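PDB 3OP7: aminotransferase class I and II from Streptococcus suis 89/1591, which probably catalyses pyridoxal 5'-phosphate-dependent transfer of amino groups between amino acids and 2-oxo acids. Local coordinates for residues R278-E283 and G349-Q354; V27-L32 and V305-F310. All coordinates share one frame; numbering follows the deposited sequence. Where two conformers were deposited one is given.

Interactions 1 and 2 are neighbours, with centres about 7 Å apart. Residues 349-354 touch both segments of interaction 2. Ala351 O is 2.9 Å from Ser30 N, a probable hydrogen bond, and also takes a hydrogen bond from Ser30 OG. Ala351 CB lies 3.5 Å from Ser28 O, and Phe350 CZ is 3.1 Å from Val306 O. Ala351 also packs on Ile29 and Ser307, and Ile29 packs on Ile280. The cofactor is carried as a Schiff base on Lys222. Ile29 O of interaction 2 is bonded to Ser225, three residues after Lys222 in sequence. Interaction 1 lies further out, its centre about 16 Å from the centre of the chain; interaction 2 is at about 10 Å.

Interaction 1: R278-E283 and G349-Q354; sequences RHILEE and GFACEQ. With EDO (1,2-ethanediol), chain I.
Leu281 and Phe350 form the apolar part of this contact together with Ile280 and Ala351. The side chains of Leu281 and Phe350 cross at about a right angle. Leu281 CD2 sits 4.0 Å from Phe350 CE2 and nearly as close to CZ. The backbone O of Leu281 faces the edge of the ring, near its plane, 3.7 Å from Phe350 CE2. Ala351 points its methyl at the helix. Ala351 CB is 4.1 Å from Leu281 CD2 and 4.2 Å from Ile280 CG2, so the one methyl touches both helix residues.

Glu283 and Gln354 meet at the polar margin. Gln354 has CG anti to its N (chi1 -166°) and an extended chain, which carries NE2 to 3.8 Å from Glu283 CB. This is packing; NE2 donates to Asn284 OD1. Asn284 ND2 in turn bonds Phe350 O. Within the helix, away from the loop, Arg278 NH1 makes a salt bridge with Glu282 OE2 at 2.8 Å, on the anti side of the carboxylate. Arg278 NE holds a 1,2-ethanediol weakly, through O2.

Helix 270-294 thus meets the loop after strand 345-348 by van der Waals packing, Asn284 of the same helix adds hydrogen bonds, and Ser30 and Ile24 also bond the loop.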
loop_
_atom_site.group_PDB
_atom_site.type_symbol
_atom_site.label_atom_id
_atom_site.label_comp_id
_atom_site.label_asym_id
_atom_site.label_seq_id
_atom_site.Cartn_x
_atom_site.Cartn_y
_atom_site.Cartn_z
ATOM N N ARG A 278 25.960 -6.562 9.421
ATOM C CA ARG A 278 26.910 -7.685 9.279
ATOM C C ARG A 278 27.312 -8.267 10.636
ATOM O O ARG A 278 27.338 -9.481 10.816
ATOM C CB ARG A 278 28.179 -7.292 8.500
ATOM C CG ARG A 278 29.250 -8.432 8.478
ATOM C CD ARG A 278 30.440 -8.162 7.532
ATOM N NE ARG A 278 30.010 -8.074 6.140
ATOM C CZ ARG A 278 29.716 -9.127 5.367
ATOM N NH1 ARG A 278 29.832 -10.380 5.829
ATOM N NH2 ARG A 278 29.330 -8.939 4.117
ATOM N N HIS A 279 27.642 -7.411 11.595
ATOM C CA HIS A 279 27.997 -7.874 12.925
ATOM C C HIS A 279 26.863 -8.659 13.595
ATOM O O HIS A 279 27.079 -9.719 14.189
ATOM C CB HIS A 279 28.413 -6.694 13.822
ATOM C CG HIS A 279 29.709 -6.047 13.429
ATOM N ND1 HIS A 279 30.921 -6.713 13.463
ATOM C CD2 HIS A 279 29.990 -4.774 13.049
ATOM C CE1 HIS A 279 31.885 -5.883 13.097
ATOM N NE2 HIS A 279 31.349 -4.699 12.854
ATOM N N ILE A 280 25.651 -8.150 13.503
ATOM C CA ILE A 280 24.523 -8.828 14.115
ATOM C C ILE A 280 24.271 -10.178 13.462
ATOM O O ILE A 280 24.196 -11.203 14.140
ATOM C CB ILE A 280 23.233 -8.002 13.941
ATOM C CG1 ILE A 280 23.352 -6.685 14.725
ATOM C CG2 ILE A 280 22.009 -8.847 14.374
ATOM C CD1 ILE A 280 22.334 -5.622 14.315
ATOM N N LEU A 281 24.177 -10.183 12.136
ATOM C CA LEU A 281 24.061 -11.459 11.386
ATOM C C LEU A 281 25.141 -12.495 11.698
ATOM O O LEU A 281 24.819 -13.660 12.007
ATOM C CB LEU A 281 24.059 -11.190 9.881
ATOM C CG LEU A 281 22.791 -10.631 9.314
ATOM C CD1 LEU A 281 23.086 -10.187 7.886
ATOM C CD2 LEU A 281 21.734 -11.736 9.352
ATOM N N GLU A 282 26.417 -12.123 11.616
ATOM C CA GLU A 282 27.496 -13.087 11.821
ATOM C C GLU A 282 27.556 -13.606 13.260
ATOM O O GLU A 282 27.659 -14.789 13.486
ATOM C CB GLU A 282 28.856 -12.483 11.431
ATOM C CG GLU A 282 28.915 -12.061 9.959
ATOM C CD GLU A 282 30.270 -11.493 9.547
ATOM O OE1 GLU A 282 31.069 -11.162 10.436
ATOM O OE2 GLU A 282 30.529 -11.376 8.330
ATOM N N GLU A 283 27.431 -12.713 14.229
ATOM C CA GLU A 283 27.452 -13.135 15.631
ATOM C C GLU A 283 26.255 -14.018 16.010
ATOM O O GLU A 283 26.417 -15.006 16.743
ATOM C CB GLU A 283 27.522 -11.902 16.537
ATOM C CG GLU A 283 28.859 -11.194 16.401
ATOM C CD GLU A 283 28.971 -9.933 17.243
ATOM O OE1 GLU A 283 28.268 -9.827 18.283
ATOM O OE2 GLU A 283 29.780 -9.050 16.860
ATOM N N GLY A 349 13.841 -16.821 12.930
ATOM C CA GLY A 349 14.479 -15.554 12.610
ATOM C C GLY A 349 15.491 -15.239 13.710
ATOM O O GLY A 349 15.113 -14.983 14.852
ATOM N N PHE A 350 16.771 -15.241 13.364
ATOM C CA PHE A 350 17.813 -15.193 14.381
ATOM C C PHE A 350 18.517 -13.843 14.567
ATOM O O PHE A 350 19.393 -13.745 15.438
ATOM C CB PHE A 350 18.877 -16.265 14.092
ATOM C CG PHE A 350 19.605 -16.058 12.797
ATOM C CD1 PHE A 350 19.117 -16.600 11.606
ATOM C CD2 PHE A 350 20.751 -15.283 12.746
ATOM C CE1 PHE A 350 19.784 -16.363 10.375
ATOM C CE2 PHE A 350 21.413 -15.058 11.535
ATOM C CZ PHE A 350 20.939 -15.619 10.353
ATOM N N ALA A 351 18.173 -12.832 13.763
ATOM C CA ALA A 351 18.860 -11.536 13.808
ATOM C C ALA A 351 18.106 -10.545 14.692
ATOM O O ALA A 351 18.079 -9.315 14.463
ATOM C CB ALA A 351 19.049 -10.992 12.393
ATOM N N CYS A 352 17.473 -11.101 15.713
ATOM C CA CYS A 352 16.861 -10.340 16.789
ATOM C C CYS A 352 17.927 -10.067 17.864
ATOM O O CYS A 352 19.111 -10.398 17.674
ATOM C CB CYS A 352 15.709 -11.162 17.388
ATOM S SG CYS A 352 16.215 -12.776 18.064
ATOM N N GLU A 353 17.496 -9.478 18.987
ATOM C CA GLU A 353 18.388 -9.229 20.112
ATOM C C GLU A 353 19.016 -10.553 20.526
ATOM O O GLU A 353 18.337 -11.578 20.721
ATOM C CB GLU A 353 17.646 -8.553 21.278
ATOM N N GLN A 354 20.335 -10.536 20.627
ATOM C CA GLN A 354 21.084 -11.740 20.864
ATOM C C GLN A 354 20.624 -12.475 22.120
ATOM O O GLN A 354 20.673 -13.715 22.167
ATOM C CB GLN A 354 22.578 -11.416 20.962
ATOM C CG GLN A 354 23.449 -12.620 20.886
ATOM C CD GLN A 354 24.938 -12.278 20.843
ATOM O OE1 GLN A 354 25.617 -12.347 21.861
ATOM N NE2 GLN A 354 25.445 -11.921 19.666
HETATM C C1 EDO I . 28.579 -5.654 3.313
HETATM O O1 EDO I . 28.960 -5.934 1.969
HETATM C C2 EDO I . 29.770 -5.055 4.053
HETATM O O2 EDO I . 29.464 -4.898 5.443
#

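Interaction 2: V27-L32 and V305-F310; sequences VSISSL and VVSTSF. With SO4 (sulfate ion), chain C.
Ser307 reaches the backbone of Val27 with its hydroxyl. Ser307 OG donates to Val27 O at 2.6 Å. It comes from above the carbonyl plane, 53° out of it. With chi1 at 60°, OG stands between the backbone N and the carbonyl carbon of Ser307, which turns it to Val27 O. Tyr196 OH bonds the same Val27 O, so two groups grip this oxygen.

The side chains of Val27 and Thr308 run alongside each other in the same direction. Val27 CG1 packs 3.6 Å from Thr308 CB and 3.4 Å from Thr308 OG1. That hydroxyl is bonded to Pro166 O. Alongside this packing, Val27 CA makes a CH...O contact to Ser307 O at 3.4 Å.

The arrangement belongs to the PLP-dependent fold-type I architecture. Here the N-terminal loop before helix 34-41 packs against residues 307-308, in the segment that leads into the four-stranded antiparallel sheet. Both Val27 and Thr308 also touch Arg347 on the neighbouring strand 345-348.

Ile29 brings CG1 to 3.8 Å from Ser307 CB, roughly at right angles to the direction of Val27 O. A water lies between the backbones, 2.8 Å from Ser28 O and 3.0 Å from Ser307 O, within hydrogen-bonding reach of both. Further along the loop, Ser31 N donates to O2 of a sulfate, probably from the crystallisation liquor, which Asn58 of the second subunit also binds.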
loop_
_atom_site.group_PDB
_atom_site.type_symbol
_atom_site.label_atom_id
_atom_site.label_comp_id
_atom_site.label_asym_id
_atom_site.label_seq_id
_atom_site.Cartn_x
_atom_site.Cartn_y
_atom_site.Cartn_z
ATOM N N VAL A 27 11.727 -12.217 10.834
ATOM C CA VAL A 27 12.879 -12.495 9.971
ATOM C C VAL A 27 13.539 -11.200 9.457
ATOM O O VAL A 27 14.152 -11.171 8.380
ATOM C CB VAL A 27 12.479 -13.416 8.795
ATOM C CG1 VAL A 27 12.305 -14.863 9.288
ATOM C CG2 VAL A 27 11.217 -12.879 8.080
ATOM N N SER A 28 13.482 -10.159 10.292
ATOM C CA SER A 28 14.204 -8.944 10.016
ATOM C C SER A 28 15.478 -8.887 10.880
ATOM O O SER A 28 15.839 -9.864 11.565
ATOM C CB SER A 28 13.296 -7.723 10.249
ATOM O OG SER A 28 13.825 -6.637 9.506
ATOM N N ILE A 29 16.194 -7.776 10.786
ATOM C CA ILE A 29 17.420 -7.570 11.603
ATOM C C ILE A 29 17.072 -6.427 12.554
ATOM O O ILE A 29 16.571 -5.396 12.051
ATOM C CB ILE A 29 18.615 -7.170 10.733
ATOM C CG1 ILE A 29 18.928 -8.266 9.677
ATOM C CG2 ILE A 29 19.847 -6.865 11.666
ATOM C CD1 ILE A 29 20.023 -7.890 8.599
ATOM N N SER A 30 17.297 -6.593 13.854
ATOM C CA SER A 30 17.009 -5.606 14.919
ATOM C C SER A 30 16.870 -4.194 14.376
ATOM O O SER A 30 17.828 -3.596 13.901
ATOM C CB SER A 30 18.091 -5.592 15.979
ATOM O OG SER A 30 18.188 -6.873 16.595
ATOM N N SER A 31 15.655 -3.662 14.457
ATOM C CA SER A 31 15.323 -2.374 13.856
ATOM C C SER A 31 16.098 -1.201 14.453
ATOM O O SER A 31 16.523 -1.230 15.623
ATOM C CB SER A 31 13.831 -2.114 14.057
ATOM O OG SER A 31 13.565 -1.870 15.430
ATOM N N LEU A 32 16.265 -0.177 13.651
ATOM C CA LEU A 32 16.887 1.085 14.059
ATOM C C LEU A 32 15.865 2.006 14.655
ATOM O O LEU A 32 14.698 2.036 14.216
ATOM C CB LEU A 32 17.520 1.758 12.834
ATOM C CG LEU A 32 18.860 1.157 12.352
ATOM C CD1 LEU A 32 19.153 1.655 10.882
ATOM C CD2 LEU A 32 19.947 1.527 13.309
ATOM N N VAL A 305 23.846 -16.228 5.034
ATOM C CA VAL A 305 24.071 -15.046 5.890
ATOM C C VAL A 305 23.005 -13.989 5.563
ATOM O O VAL A 305 23.298 -12.845 5.206
ATOM C CB VAL A 305 25.536 -14.506 5.800
ATOM C CG1 VAL A 305 25.861 -13.628 7.016
ATOM C CG2 VAL A 305 26.596 -15.660 5.701
ATOM N N VAL A 306 21.757 -14.430 5.717
ATOM C CA VAL A 306 20.585 -13.570 5.751
ATOM C C VAL A 306 19.751 -13.964 6.961
ATOM O O VAL A 306 19.866 -15.072 7.475
ATOM C CB VAL A 306 19.748 -13.641 4.419
ATOM C CG1 VAL A 306 20.599 -13.164 3.208
ATOM C CG2 VAL A 306 19.218 -15.039 4.153
ATOM N N SER A 307 18.858 -13.086 7.369
ATOM C CA SER A 307 18.130 -13.202 8.650
ATOM C C SER A 307 16.912 -14.152 8.655
ATOM O O SER A 307 15.954 -13.920 9.426
ATOM C CB SER A 307 17.665 -11.769 9.079
ATOM O OG SER A 307 16.790 -11.123 8.136
ATOM N N THR A 308 16.877 -15.171 7.778
ATOM C CA THR A 308 15.834 -16.197 7.883
ATOM C C THR A 308 16.499 -17.561 7.797
ATOM O O THR A 308 17.554 -17.729 7.181
ATOM C CB THR A 308 14.691 -16.047 6.861
ATOM O OG1 THR A 308 13.685 -17.079 7.069
ATOM C CG2 THR A 308 15.218 -16.073 5.411
ATOM N N SER A 309 15.942 -18.523 8.519
ATOM C CA SER A 309 16.416 -19.893 8.430
ATOM C C SER A 309 15.245 -20.854 8.564
ATOM O O SER A 309 14.157 -20.496 9.038
ATOM C CB SER A 309 17.492 -20.239 9.503
ATOM O OG SER A 309 16.937 -20.221 10.809
ATOM N N PHE A 310 15.476 -22.092 8.141
ATOM C CA PHE A 310 14.391 -23.089 8.037
ATOM C C PHE A 310 14.999 -24.351 8.592
ATOM O O PHE A 310 15.811 -24.997 7.936
ATOM C CB PHE A 310 13.934 -23.257 6.602
ATOM C CG PHE A 310 12.502 -23.733 6.432
ATOM C CD1 PHE A 310 11.467 -23.191 7.156
ATOM C CD2 PHE A 310 12.210 -24.731 5.513
ATOM C CE1 PHE A 310 10.140 -23.603 6.948
ATOM C CE2 PHE A 310 10.918 -25.172 5.321
ATOM C CZ PHE A 310 9.869 -24.584 6.022
HETATM S S SO4 C . 12.982 -5.159 16.679
HETATM O O1 SO4 C . 14.107 -5.335 17.575
HETATM O O2 SO4 C . 13.328 -5.373 15.266
HETATM O O3 SO4 C . 11.772 -5.872 16.959
HETATM O O4 SO4 C . 12.680 -3.788 16.968
HETATM O O HOH W 1 15.749 -12.560 12.141
#